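Local coordinates for Rbstp0775 protein (Geobacillus stearothermophilus, PDB 1RZ3) that is of unknown function but belongs to the phosphoribulokinase/uridine kinase family of P-loop proteins and so probably binds ATP and acts as a kinase, at residues Cys54-Asp59 with Ile128-Val133; Asp60-Arg65 with Tyr108-Asp113; Glu74-Tyr79 with Tyr176-Asp181; Asp145-Leu150 with Arg192-Phe197. All coordinates share one frame; numbering follows the deposited sequence.

Interaction 1: Cys54-Asp59 with Ile128-Val133; sequences CVFHMD and IMIEGV
Glu131 reaches across from strand 128-132 to the imidazole of His57, and of all twelve residues it has the most surface buried by this parallel strand pairing. Its OE2 uses the anti lone pair to accept the ND1-H of His57, with 2.6 Å between ND1 and OE2 and an N-H...O angle of 164°. The oxygen lies in the imidazole plane, at the ring edge, although ring and carboxylate planes stand 71° apart. A cramped first torsion, with CG between the backbone N and the carbonyl carbon (chi1 64°), and a further bend at chi2 fold the carboxylate back toward the histidine. A glycine in place of His57 would probably leave OE2 without this donor and the carboxylate freer to turn.

Phe56 lies on the other face of the sheet. Ile128 CG2 meets its ring at the edge, 3.8 Å from CD2, while Phe56 CB rests 4.1 Å from Ile130 CG1. The same residue is bonded through both backbone groups: Phe56 N donates to Met129 O (2.8 Å) and Phe56 O accepts from Glu131 N (3.1 Å). Met58, a selenomethionine bent at chi2 and chi3, brings SE to 3.7 Å from Ile130 CG2, and its N continues the ladder to Glu131 O at 2.9 Å. Leu89 and Phe94 of helix 86-94 also touch its side chain.

OE2 of Glu131 is gripped further by a water held on Asp59 N and by Thr36 OG1. Thr36 belongs to a probable Walker A loop, so this chemistry implies a carboxylate fixed in orientation beside a likely phosphate-binding site.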
# COMPACT_ATOMS: atom_id res chain seq x y z
N CYS A 54 3.12 1.62 -12.81
CA CYS A 54 2.79 2.88 -12.14
C CYS A 54 2.76 2.52 -10.65
O CYS A 54 2.14 1.53 -10.26
CB CYS A 54 1.41 3.37 -12.60
SG CYS A 54 0.85 4.91 -11.83
N VAL A 55 3.44 3.31 -9.82
CA VAL A 55 3.51 3.01 -8.39
C VAL A 55 2.87 4.06 -7.48
O VAL A 55 3.03 5.26 -7.70
CB VAL A 55 4.99 2.85 -7.94
CG1 VAL A 55 5.05 2.40 -6.49
CG2 VAL A 55 5.72 1.86 -8.85
N PHE A 56 2.14 3.59 -6.47
CA PHE A 56 1.49 4.45 -5.49
C PHE A 56 2.02 4.05 -4.12
O PHE A 56 2.27 2.87 -3.87
CB PHE A 56 -0.04 4.27 -5.51
CG PHE A 56 -0.71 4.90 -6.69
CD1 PHE A 56 -1.04 6.26 -6.68
CD2 PHE A 56 -1.01 4.15 -7.82
CE1 PHE A 56 -1.65 6.85 -7.78
CE2 PHE A 56 -1.62 4.74 -8.92
CZ PHE A 56 -1.94 6.09 -8.91
N HIS A 57 2.20 5.03 -3.23
CA HIS A 57 2.70 4.79 -1.89
C HIS A 57 1.64 5.35 -0.95
O HIS A 57 1.44 6.56 -0.88
CB HIS A 57 4.03 5.52 -1.69
CG HIS A 57 5.10 5.11 -2.65
ND1 HIS A 57 5.88 3.99 -2.47
CD2 HIS A 57 5.51 5.67 -3.82
CE1 HIS A 57 6.72 3.88 -3.48
NE2 HIS A 57 6.52 4.88 -4.31
N MSE A 58 0.96 4.47 -0.20
CA MSE A 58 -0.12 4.93 0.66
C MSE A 58 0.23 5.97 1.72
O MSE A 58 -0.65 6.72 2.15
CB MSE A 58 -0.83 3.74 1.32
CG MSE A 58 -1.50 2.80 0.32
SE MSE A 58 -2.57 3.68 -1.03
CE MSE A 58 -3.95 4.41 0.12
N ASP A 59 1.48 6.03 2.15
CA ASP A 59 1.86 7.04 3.14
C ASP A 59 1.76 8.44 2.55
O ASP A 59 1.75 9.43 3.28
CB ASP A 59 3.27 6.80 3.68
CG ASP A 59 3.36 5.57 4.56
OD1 ASP A 59 2.42 5.35 5.36
OD2 ASP A 59 4.36 4.84 4.46
N ILE A 128 -0.22 -1.77 -12.03
CA ILE A 128 -0.29 -0.68 -11.07
C ILE A 128 0.15 -1.32 -9.76
O ILE A 128 -0.40 -2.34 -9.35
CB ILE A 128 -1.74 -0.16 -10.89
CG1 ILE A 128 -2.32 0.29 -12.24
CG2 ILE A 128 -1.74 0.99 -9.87
CD1 ILE A 128 -1.48 1.31 -12.95
N MSE A 129 1.15 -0.73 -9.12
CA MSE A 129 1.64 -1.29 -7.86
C MSE A 129 1.38 -0.33 -6.71
O MSE A 129 1.74 0.85 -6.77
CB MSE A 129 3.13 -1.60 -7.95
CG MSE A 129 3.64 -2.35 -6.74
SE MSE A 129 5.51 -2.69 -6.90
CE MSE A 129 5.46 -4.07 -8.24
N ILE A 130 0.75 -0.85 -5.67
CA ILE A 130 0.41 -0.06 -4.49
C ILE A 130 1.04 -0.69 -3.25
O ILE A 130 0.86 -1.89 -3.01
CB ILE A 130 -1.13 0.00 -4.31
CG1 ILE A 130 -1.76 0.58 -5.58
CG2 ILE A 130 -1.48 0.84 -3.09
CD1 ILE A 130 -3.27 0.56 -5.58
N GLU A 131 1.78 0.10 -2.48
CA GLU A 131 2.41 -0.41 -1.27
C GLU A 131 1.98 0.45 -0.08
O GLU A 131 1.85 1.66 -0.20
CB GLU A 131 3.94 -0.41 -1.39
CG GLU A 131 4.59 0.97 -1.55
CD GLU A 131 4.96 1.61 -0.23
OE1 GLU A 131 4.68 1.02 0.84
OE2 GLU A 131 5.55 2.72 -0.25
N GLY A 132 1.75 -0.20 1.06
CA GLY A 132 1.35 0.53 2.24
C GLY A 132 0.89 -0.38 3.35
O GLY A 132 0.85 -1.60 3.18
N VAL A 133 0.56 0.19 4.50
CA VAL A 133 0.09 -0.61 5.62
C VAL A 133 -1.43 -0.74 5.54
O VAL A 133 -2.11 0.13 4.98
CB VAL A 133 0.48 0.04 6.97
CG1 VAL A 133 -0.15 1.41 7.09
CG2 VAL A 133 0.04 -0.85 8.12
O HOH W 1 3.73 4.05 1.84

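Interaction 2: Asp60-Arg65 with Tyr108-Asp113; sequences DHIVER and YDHETD
Asp60 O accepts the backbone N-H of Tyr108 at 2.7 Å from O to N, tying the loop after strand 53-57 to the end of strand 102-109. The Asp60 carboxylate adds a water bridge: one water donates to both Asp60 OD1 and Tyr108 O.

Ile62 makes the main apolar contact. With CG1 set between the backbone N and the carbonyl carbon (chi1 59°), its CG1 comes within 3.5 Å of Tyr108 CD2, and its CD1 meets the edge of the His110 ring, 3.7 Å from CE1. Val63 contributes its carbonyl, the O standing 4.0 Å above one face of the Tyr108 ring, toward the rim. At Glu64 the CA and CB pass alongside Asp113 OD1.

That oxygen is the polar focus. Arg65 N donates to Asp113 OD1 on the syn side (2.9 Å, N-H...O angle 175°), and Tyr108 OH donates to OD1 on the anti side at 2.5 Å, so the two bonds limit the carboxylate's rotation. The extended Arg65 chain then lays a guanidinium face over Asp113 CB. Arg65 NH2 reaches His110 O at 3.1 Å through a bent bond, the N-H...O angle being 136°, while Arg65 NE is held by a water that also donates to His110 O.

Residues 110-113 form the turn of the hairpin between strands 102-109 and 114-121, with Asp109 OD1 accepting from Thr112 N in an Asx motif. Helix 65-68 starts at the other side of the contact and sends Arg68 to Tyr108 OH; Ile62 also packs on Gln83 and Trp84, just beyond helix 75-82.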
# COMPACT_ATOMS: atom_id res chain seq x y z
N ASP A 60 1.70 8.53 1.22
CA ASP A 60 1.57 9.82 0.54
C ASP A 60 0.14 10.32 0.67
O ASP A 60 -0.13 11.52 0.53
CB ASP A 60 1.83 9.71 -0.97
CG ASP A 60 3.29 9.48 -1.32
OD1 ASP A 60 4.17 9.94 -0.58
OD2 ASP A 60 3.54 8.86 -2.38
N HIS A 61 -0.79 9.42 0.96
CA HIS A 61 -2.20 9.81 0.99
C HIS A 61 -2.93 9.80 2.32
O HIS A 61 -4.11 9.44 2.39
CB HIS A 61 -2.94 8.96 -0.04
CG HIS A 61 -2.26 8.91 -1.37
ND1 HIS A 61 -2.11 10.02 -2.16
CD2 HIS A 61 -1.64 7.90 -2.01
CE1 HIS A 61 -1.41 9.70 -3.24
NE2 HIS A 61 -1.11 8.42 -3.17
N ILE A 62 -2.24 10.22 3.37
CA ILE A 62 -2.84 10.29 4.69
C ILE A 62 -3.36 11.71 4.94
O ILE A 62 -3.04 12.64 4.19
CB ILE A 62 -1.82 9.93 5.78
CG1 ILE A 62 -0.62 10.88 5.72
CG2 ILE A 62 -1.36 8.49 5.60
CD1 ILE A 62 0.36 10.71 6.86
N VAL A 63 -4.17 11.86 5.99
CA VAL A 63 -4.73 13.15 6.35
C VAL A 63 -3.77 13.97 7.19
O VAL A 63 -2.74 13.48 7.64
CB VAL A 63 -6.05 12.96 7.13
CG1 VAL A 63 -7.05 12.20 6.28
CG2 VAL A 63 -5.78 12.22 8.44
N GLU A 64 -4.11 15.24 7.39
CA GLU A 64 -3.29 16.16 8.18
C GLU A 64 -3.21 15.71 9.64
O GLU A 64 -4.08 14.99 10.13
CB GLU A 64 -3.90 17.57 8.12
CG GLU A 64 -5.34 17.60 8.58
CD GLU A 64 -6.04 18.91 8.27
OE1 GLU A 64 -5.62 19.96 8.81
OE2 GLU A 64 -7.01 18.89 7.48
N ARG A 65 -2.16 16.15 10.34
CA ARG A 65 -1.96 15.79 11.74
C ARG A 65 -3.20 16.06 12.59
O ARG A 65 -3.61 15.22 13.39
CB ARG A 65 -0.78 16.58 12.33
CG ARG A 65 0.57 16.27 11.72
CD ARG A 65 1.64 17.21 12.26
NE ARG A 65 2.92 17.03 11.57
CZ ARG A 65 3.98 17.82 11.72
NH1 ARG A 65 3.93 18.86 12.55
NH2 ARG A 65 5.09 17.57 11.04
N TYR A 108 0.45 14.18 0.58
CA TYR A 108 0.84 14.70 1.88
C TYR A 108 2.34 14.94 2.07
O TYR A 108 3.17 14.08 1.79
CB TYR A 108 0.36 13.76 2.99
CG TYR A 108 0.58 14.29 4.38
CD1 TYR A 108 -0.09 15.42 4.83
CD2 TYR A 108 1.45 13.64 5.26
CE1 TYR A 108 0.09 15.90 6.13
CE2 TYR A 108 1.65 14.11 6.56
CZ TYR A 108 0.96 15.24 6.98
OH TYR A 108 1.13 15.71 8.27
N ASP A 109 2.67 16.13 2.57
CA ASP A 109 4.05 16.50 2.85
C ASP A 109 4.18 16.40 4.36
O ASP A 109 3.66 17.24 5.10
CB ASP A 109 4.34 17.94 2.40
CG ASP A 109 5.81 18.28 2.47
OD1 ASP A 109 6.43 18.09 3.54
OD2 ASP A 109 6.37 18.75 1.45
N HIS A 110 4.87 15.36 4.82
CA HIS A 110 5.06 15.09 6.24
C HIS A 110 5.76 16.22 7.00
O HIS A 110 5.44 16.49 8.16
CB HIS A 110 5.85 13.79 6.41
CG HIS A 110 5.21 12.61 5.74
ND1 HIS A 110 4.07 12.01 6.22
CD2 HIS A 110 5.53 11.95 4.60
CE1 HIS A 110 3.71 11.03 5.42
NE2 HIS A 110 4.58 10.97 4.42
N GLU A 111 6.72 16.88 6.35
CA GLU A 111 7.46 17.97 6.99
C GLU A 111 6.62 19.21 7.24
O GLU A 111 6.63 19.76 8.34
CB GLU A 111 8.67 18.35 6.13
CG GLU A 111 9.66 17.22 5.92
CD GLU A 111 10.84 17.63 5.06
OE1 GLU A 111 10.62 18.03 3.89
OE2 GLU A 111 12.00 17.57 5.54
N THR A 112 5.88 19.65 6.22
CA THR A 112 5.05 20.85 6.34
C THR A 112 3.61 20.57 6.76
O THR A 112 2.83 21.51 6.94
CB THR A 112 5.01 21.61 5.00
OG1 THR A 112 4.39 20.79 4.00
CG2 THR A 112 6.42 21.98 4.55
N ASP A 113 3.27 19.30 6.92
CA ASP A 113 1.91 18.92 7.30
C ASP A 113 0.88 19.60 6.41
O ASP A 113 -0.11 20.15 6.88
CB ASP A 113 1.66 19.25 8.78
CG ASP A 113 0.26 18.88 9.24
OD1 ASP A 113 -0.20 17.76 8.92
OD2 ASP A 113 -0.38 19.70 9.93
O HOH W 2 3.70 12.86 -0.71
O HOH W 3 5.34 9.17 1.64
O HOH W 4 3.74 14.94 10.23

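Interaction 3: Glu74-Tyr79 with Tyr176-Asp181; sequences EEWFEY and YWKAED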
# COMPACT_ATOMS: atom_id res chain seq x y z
N GLU A 74 -8.15 6.63 21.09
CA GLU A 74 -6.91 5.93 21.39
C GLU A 74 -6.08 5.99 20.11
O GLU A 74 -6.64 6.02 19.01
CB GLU A 74 -7.19 4.48 21.78
CG GLU A 74 -7.83 4.33 23.16
CD GLU A 74 -8.05 2.88 23.55
OE1 GLU A 74 -7.10 2.08 23.43
OE2 GLU A 74 -9.17 2.55 23.98
N GLU A 75 -4.77 6.01 20.26
CA GLU A 75 -3.89 6.11 19.10
C GLU A 75 -4.01 4.98 18.08
O GLU A 75 -3.83 5.22 16.88
CB GLU A 75 -2.44 6.28 19.55
CG GLU A 75 -2.20 7.60 20.28
CD GLU A 75 -0.78 8.10 20.14
OE1 GLU A 75 -0.30 8.21 19.00
OE2 GLU A 75 -0.14 8.38 21.18
N TRP A 76 -4.32 3.76 18.52
CA TRP A 76 -4.45 2.66 17.57
C TRP A 76 -5.60 2.95 16.61
O TRP A 76 -5.52 2.65 15.41
CB TRP A 76 -4.71 1.33 18.29
CG TRP A 76 -6.13 1.16 18.79
CD1 TRP A 76 -6.61 1.48 20.03
CD2 TRP A 76 -7.25 0.66 18.04
NE1 TRP A 76 -7.95 1.21 20.10
CE2 TRP A 76 -8.37 0.70 18.90
CE3 TRP A 76 -7.41 0.18 16.74
CZ2 TRP A 76 -9.64 0.28 18.49
CZ3 TRP A 76 -8.68 -0.24 16.33
CH2 TRP A 76 -9.78 -0.19 17.21
N PHE A 77 -6.66 3.53 17.15
CA PHE A 77 -7.85 3.86 16.38
C PHE A 77 -7.56 5.00 15.39
O PHE A 77 -8.06 4.99 14.27
CB PHE A 77 -8.98 4.28 17.32
CG PHE A 77 -10.30 4.46 16.65
CD1 PHE A 77 -11.20 3.40 16.56
CD2 PHE A 77 -10.65 5.68 16.09
CE1 PHE A 77 -12.44 3.56 15.93
CE2 PHE A 77 -11.89 5.85 15.46
CZ PHE A 77 -12.78 4.79 15.38
N GLU A 78 -6.77 5.97 15.82
CA GLU A 78 -6.41 7.11 14.98
C GLU A 78 -5.59 6.61 13.79
O GLU A 78 -5.81 7.01 12.64
CB GLU A 78 -5.57 8.12 15.76
CG GLU A 78 -6.22 8.67 17.02
CD GLU A 78 -5.42 9.79 17.65
OE1 GLU A 78 -4.19 9.64 17.78
OE2 GLU A 78 -6.02 10.82 18.03
N TYR A 79 -4.64 5.73 14.08
CA TYR A 79 -3.76 5.18 13.07
C TYR A 79 -4.47 4.26 12.08
O TYR A 79 -4.28 4.37 10.87
CB TYR A 79 -2.61 4.43 13.77
CG TYR A 79 -1.58 3.79 12.85
CD1 TYR A 79 -1.13 4.45 11.70
CD2 TYR A 79 -1.02 2.56 13.17
CE1 TYR A 79 -0.13 3.88 10.90
CE2 TYR A 79 -0.03 1.99 12.37
CZ TYR A 79 0.41 2.65 11.24
OH TYR A 79 1.40 2.09 10.48
N TYR A 176 1.21 2.07 17.10
CA TYR A 176 1.58 1.05 16.13
C TYR A 176 1.27 -0.40 16.47
O TYR A 176 0.55 -1.07 15.72
CB TYR A 176 3.07 1.21 15.80
CG TYR A 176 3.34 2.53 15.14
CD1 TYR A 176 3.06 2.73 13.78
CD2 TYR A 176 3.80 3.63 15.88
CE1 TYR A 176 3.22 3.97 13.19
CE2 TYR A 176 3.97 4.88 15.29
CZ TYR A 176 3.67 5.04 13.94
OH TYR A 176 3.82 6.27 13.34
N TRP A 177 1.79 -0.88 17.59
CA TRP A 177 1.57 -2.27 17.99
C TRP A 177 0.09 -2.64 18.09
O TRP A 177 -0.33 -3.67 17.56
CB TRP A 177 2.30 -2.55 19.31
CG TRP A 177 1.98 -3.89 19.91
CD1 TRP A 177 0.92 -4.20 20.71
CD2 TRP A 177 2.72 -5.11 19.74
NE1 TRP A 177 0.95 -5.53 21.05
CE2 TRP A 177 2.04 -6.11 20.47
CE3 TRP A 177 3.89 -5.45 19.04
CZ2 TRP A 177 2.49 -7.44 20.52
CZ3 TRP A 177 4.34 -6.77 19.10
CH2 TRP A 177 3.64 -7.75 19.83
N LYS A 178 -0.71 -1.82 18.76
CA LYS A 178 -2.13 -2.13 18.91
C LYS A 178 -2.90 -2.09 17.59
O LYS A 178 -3.79 -2.91 17.37
CB LYS A 178 -2.77 -1.19 19.94
CG LYS A 178 -2.31 -1.47 21.37
CD LYS A 178 -2.77 -0.40 22.37
CE LYS A 178 -4.28 -0.32 22.49
NZ LYS A 178 -4.68 0.76 23.45
N ALA A 179 -2.57 -1.14 16.73
CA ALA A 179 -3.24 -1.04 15.43
C ALA A 179 -2.90 -2.28 14.60
O ALA A 179 -3.76 -2.87 13.96
CB ALA A 179 -2.80 0.22 14.70
N GLU A 180 -1.62 -2.65 14.62
CA GLU A 180 -1.16 -3.82 13.89
C GLU A 180 -1.84 -5.09 14.40
O GLU A 180 -2.28 -5.93 13.62
CB GLU A 180 0.36 -3.94 14.01
CG GLU A 180 1.09 -2.76 13.39
CD GLU A 180 2.58 -2.79 13.61
OE1 GLU A 180 3.06 -3.67 14.36
OE2 GLU A 180 3.28 -1.93 13.04
N ASP A 181 -1.95 -5.22 15.72
CA ASP A 181 -2.61 -6.39 16.29
C ASP A 181 -4.07 -6.42 15.86
O ASP A 181 -4.63 -7.48 15.57
CB ASP A 181 -2.53 -6.39 17.82
CG ASP A 181 -1.12 -6.63 18.33
OD1 ASP A 181 -0.25 -7.05 17.54
OD2 ASP A 181 -0.89 -6.41 19.54
O HOH W 5 2.50 -0.56 10.87
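Ala179 CB presses on the Tyr79 ring, 3.3 Å from CD2, at the apolar centre of a crossed helix pair. The short axes of helices 75-79 and 176-181 pass 7.9 Å apart with a signed crossing angle of -63°. The small alanine lets the backbones close in, the CA atoms of Trp76 and Ala179 being 4.4 Å apart.

Next to it Tyr176 and Tyr79 form a T-shaped stack. The CD1-CE1 edge of Tyr176 points at one face of the Tyr79 ring, with centroids 4.8 Å apart and planes at 65°. Tyr79 has CG opposite its backbone N (chi1 -180°), which carries the ring out toward the second helix, where Phe134 also meets it edge-to-face. A serine in place of Tyr79 would probably leave a gap beside Ala179 CB and the edge of Tyr176 without the ring face it packs on.

On the other flank of Ala179, Trp76 CB lies 3.6 Å from Lys178 CB, and Lys178 CE approaches the indole at CD1. The Trp76 ring also meets that of Tyr182, one turn along helix 169-187.

Polar contacts lie farther out. A water in the plane of the Tyr79 ring is bonded to Tyr79 OH at 2.9 Å and donates to Glu180 OE2, bridging the helices. Glu75 and Glu78 both form salt bridges to Arg175, just before Tyr176. Glu74 stands at the N-cap position of its helix; Lys178, bent at chi3, crosses it at about a right angle, and NZ meets Glu74 OE1 nearly along the C-O axis in a salt bridge of 2.8 Å.

Interaction 4: Asp145-Leu150 with Arg192-Phe197; sequences DFVVYL and RADVVF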
# COMPACT_ATOMS: atom_id res chain seq x y z
N ASP A 145 -5.51 -7.51 -7.71
CA ASP A 145 -5.48 -8.79 -8.42
C ASP A 145 -4.49 -9.71 -7.74
O ASP A 145 -4.61 -10.93 -7.81
CB ASP A 145 -5.04 -8.60 -9.87
CG ASP A 145 -6.06 -7.87 -10.70
OD1 ASP A 145 -7.18 -8.40 -10.84
OD2 ASP A 145 -5.74 -6.77 -11.19
N PHE A 146 -3.51 -9.12 -7.07
CA PHE A 146 -2.47 -9.90 -6.43
C PHE A 146 -1.91 -9.11 -5.26
O PHE A 146 -1.59 -7.93 -5.40
CB PHE A 146 -1.37 -10.15 -7.46
CG PHE A 146 -0.18 -10.90 -6.92
CD1 PHE A 146 -0.22 -12.29 -6.76
CD2 PHE A 146 1.00 -10.23 -6.62
CE1 PHE A 146 0.89 -12.99 -6.31
CE2 PHE A 146 2.12 -10.92 -6.17
CZ PHE A 146 2.07 -12.31 -6.01
N VAL A 147 -1.81 -9.75 -4.10
CA VAL A 147 -1.28 -9.07 -2.92
C VAL A 147 -0.17 -9.89 -2.29
O VAL A 147 -0.31 -11.10 -2.08
CB VAL A 147 -2.36 -8.84 -1.85
CG1 VAL A 147 -1.73 -8.22 -0.59
CG2 VAL A 147 -3.45 -7.91 -2.39
N VAL A 148 0.95 -9.23 -2.01
CA VAL A 148 2.08 -9.86 -1.35
C VAL A 148 2.10 -9.28 0.05
O VAL A 148 2.02 -8.06 0.21
CB VAL A 148 3.43 -9.48 -2.00
CG1 VAL A 148 4.57 -10.21 -1.29
CG2 VAL A 148 3.43 -9.80 -3.47
N TYR A 149 2.18 -10.12 1.07
CA TYR A 149 2.25 -9.61 2.43
C TYR A 149 3.70 -9.77 2.85
O TYR A 149 4.24 -10.87 2.80
CB TYR A 149 1.34 -10.38 3.39
CG TYR A 149 1.42 -9.84 4.81
CD1 TYR A 149 0.61 -8.78 5.21
CD2 TYR A 149 2.33 -10.37 5.72
CE1 TYR A 149 0.71 -8.25 6.50
CE2 TYR A 149 2.44 -9.85 7.02
CZ TYR A 149 1.63 -8.79 7.39
OH TYR A 149 1.72 -8.27 8.67
N LEU A 150 4.32 -8.67 3.26
CA LEU A 150 5.71 -8.67 3.69
C LEU A 150 5.75 -8.97 5.18
O LEU A 150 5.49 -8.10 6.00
CB LEU A 150 6.33 -7.30 3.42
CG LEU A 150 7.77 -7.27 2.93
CD1 LEU A 150 7.85 -8.07 1.63
CD2 LEU A 150 8.22 -5.83 2.69
N ARG A 192 -4.94 -13.97 4.04
CA ARG A 192 -5.54 -13.43 2.83
C ARG A 192 -4.58 -13.22 1.67
O ARG A 192 -4.99 -13.28 0.51
CB ARG A 192 -6.23 -12.09 3.14
CG ARG A 192 -7.53 -12.22 3.92
CD ARG A 192 -8.13 -10.84 4.16
NE ARG A 192 -9.36 -10.93 4.94
CZ ARG A 192 -10.54 -11.30 4.44
NH1 ARG A 192 -10.64 -11.61 3.15
NH2 ARG A 192 -11.60 -11.39 5.24
N ALA A 193 -3.32 -12.97 1.97
CA ALA A 193 -2.32 -12.70 0.94
C ALA A 193 -2.16 -13.81 -0.10
O ALA A 193 -2.28 -15.00 0.21
CB ALA A 193 -0.96 -12.39 1.60
N ASP A 194 -1.89 -13.41 -1.33
CA ASP A 194 -1.68 -14.39 -2.39
C ASP A 194 -0.30 -15.02 -2.21
O ASP A 194 -0.11 -16.21 -2.46
CB ASP A 194 -1.81 -13.69 -3.75
CG ASP A 194 -3.21 -13.16 -3.97
OD1 ASP A 194 -4.14 -14.00 -4.02
OD2 ASP A 194 -3.39 -11.93 -4.05
N VAL A 195 0.64 -14.21 -1.74
CA VAL A 195 2.00 -14.67 -1.47
C VAL A 195 2.49 -13.96 -0.21
O VAL A 195 2.18 -12.79 0.01
CB VAL A 195 2.97 -14.33 -2.63
CG1 VAL A 195 4.42 -14.55 -2.18
CG2 VAL A 195 2.68 -15.22 -3.84
N VAL A 196 3.23 -14.69 0.61
CA VAL A 196 3.79 -14.12 1.83
C VAL A 196 5.30 -14.11 1.66
O VAL A 196 5.93 -15.16 1.54
CB VAL A 196 3.43 -14.95 3.08
CG1 VAL A 196 4.15 -14.38 4.31
CG2 VAL A 196 1.93 -14.94 3.29
N PHE A 197 5.87 -12.90 1.63
CA PHE A 197 7.30 -12.70 1.47
C PHE A 197 7.84 -12.69 2.90
O PHE A 197 7.69 -11.71 3.62
CB PHE A 197 7.56 -11.35 0.80
CG PHE A 197 8.90 -11.23 0.14
CD1 PHE A 197 9.17 -11.90 -1.06
CD2 PHE A 197 9.90 -10.44 0.70
CE1 PHE A 197 10.41 -11.77 -1.69
CE2 PHE A 197 11.15 -10.30 0.07
CZ PHE A 197 11.40 -10.97 -1.12
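Leu150 and Phe197 lie side by side and point the same way, Leu150 CD1 coming 3.3 Å from Phe197 CD2. They belong to two parallel strands at one margin of the five-stranded sheet of the P-loop fold (strand order 2-3-1-4-5), of which 195-197 is the outermost; the short axes run 4.6 Å apart at 30°. On the same face Val148 is aligned with Phe197 too, its CG1 3.8 Å from Phe197 CB, and helix 3-15 covers both through Leu10, Leu3 and Arg6.

Tyr149 points to the other face, where its CB meets Ala193 CB at 3.5 Å and its side chain continues onto Pro189 and Ile190 of helix 189-192. At the start of the strand Phe146 crosses Asp194 at a slant, ring and carboxylate planes nearly parallel at 11°. Phe146 CD1 approaches Asp194 CB obliquely, and CZ sits 3.7 Å from Val195 CG2.

Asp194 joins the strands through side chain and backbone. Val147 O receives both Asp194 N and Val195 N, at 2.9 and 3.3 Å, while Asp194 OD2 accepts Val147 N through its anti lone pair at 2.7 Å.

Overall arrangement
Interactions 1 and 4 belong to one parallel sheet, at its two sides, with strand 23-29 between them; their centres are 14 Å apart and their nearest atoms about 7 Å. Both border the probable P-loop, touched by the side chains of Glu131 and Leu150. Interaction 2 continues directly from interaction 1, Asp59 O lying 3.3 Å from His110 CE1. Interaction 3 joins interaction 1 where Val133 CG1 packs 3.8 Å from Tyr79 OH. Interactions 2 and 4 are the most distant pair, centres 27 Å apart. At the opposite end of interaction 1 from the P-loop, the Cys54 side chain is about 9 Å from a bound calcium ion.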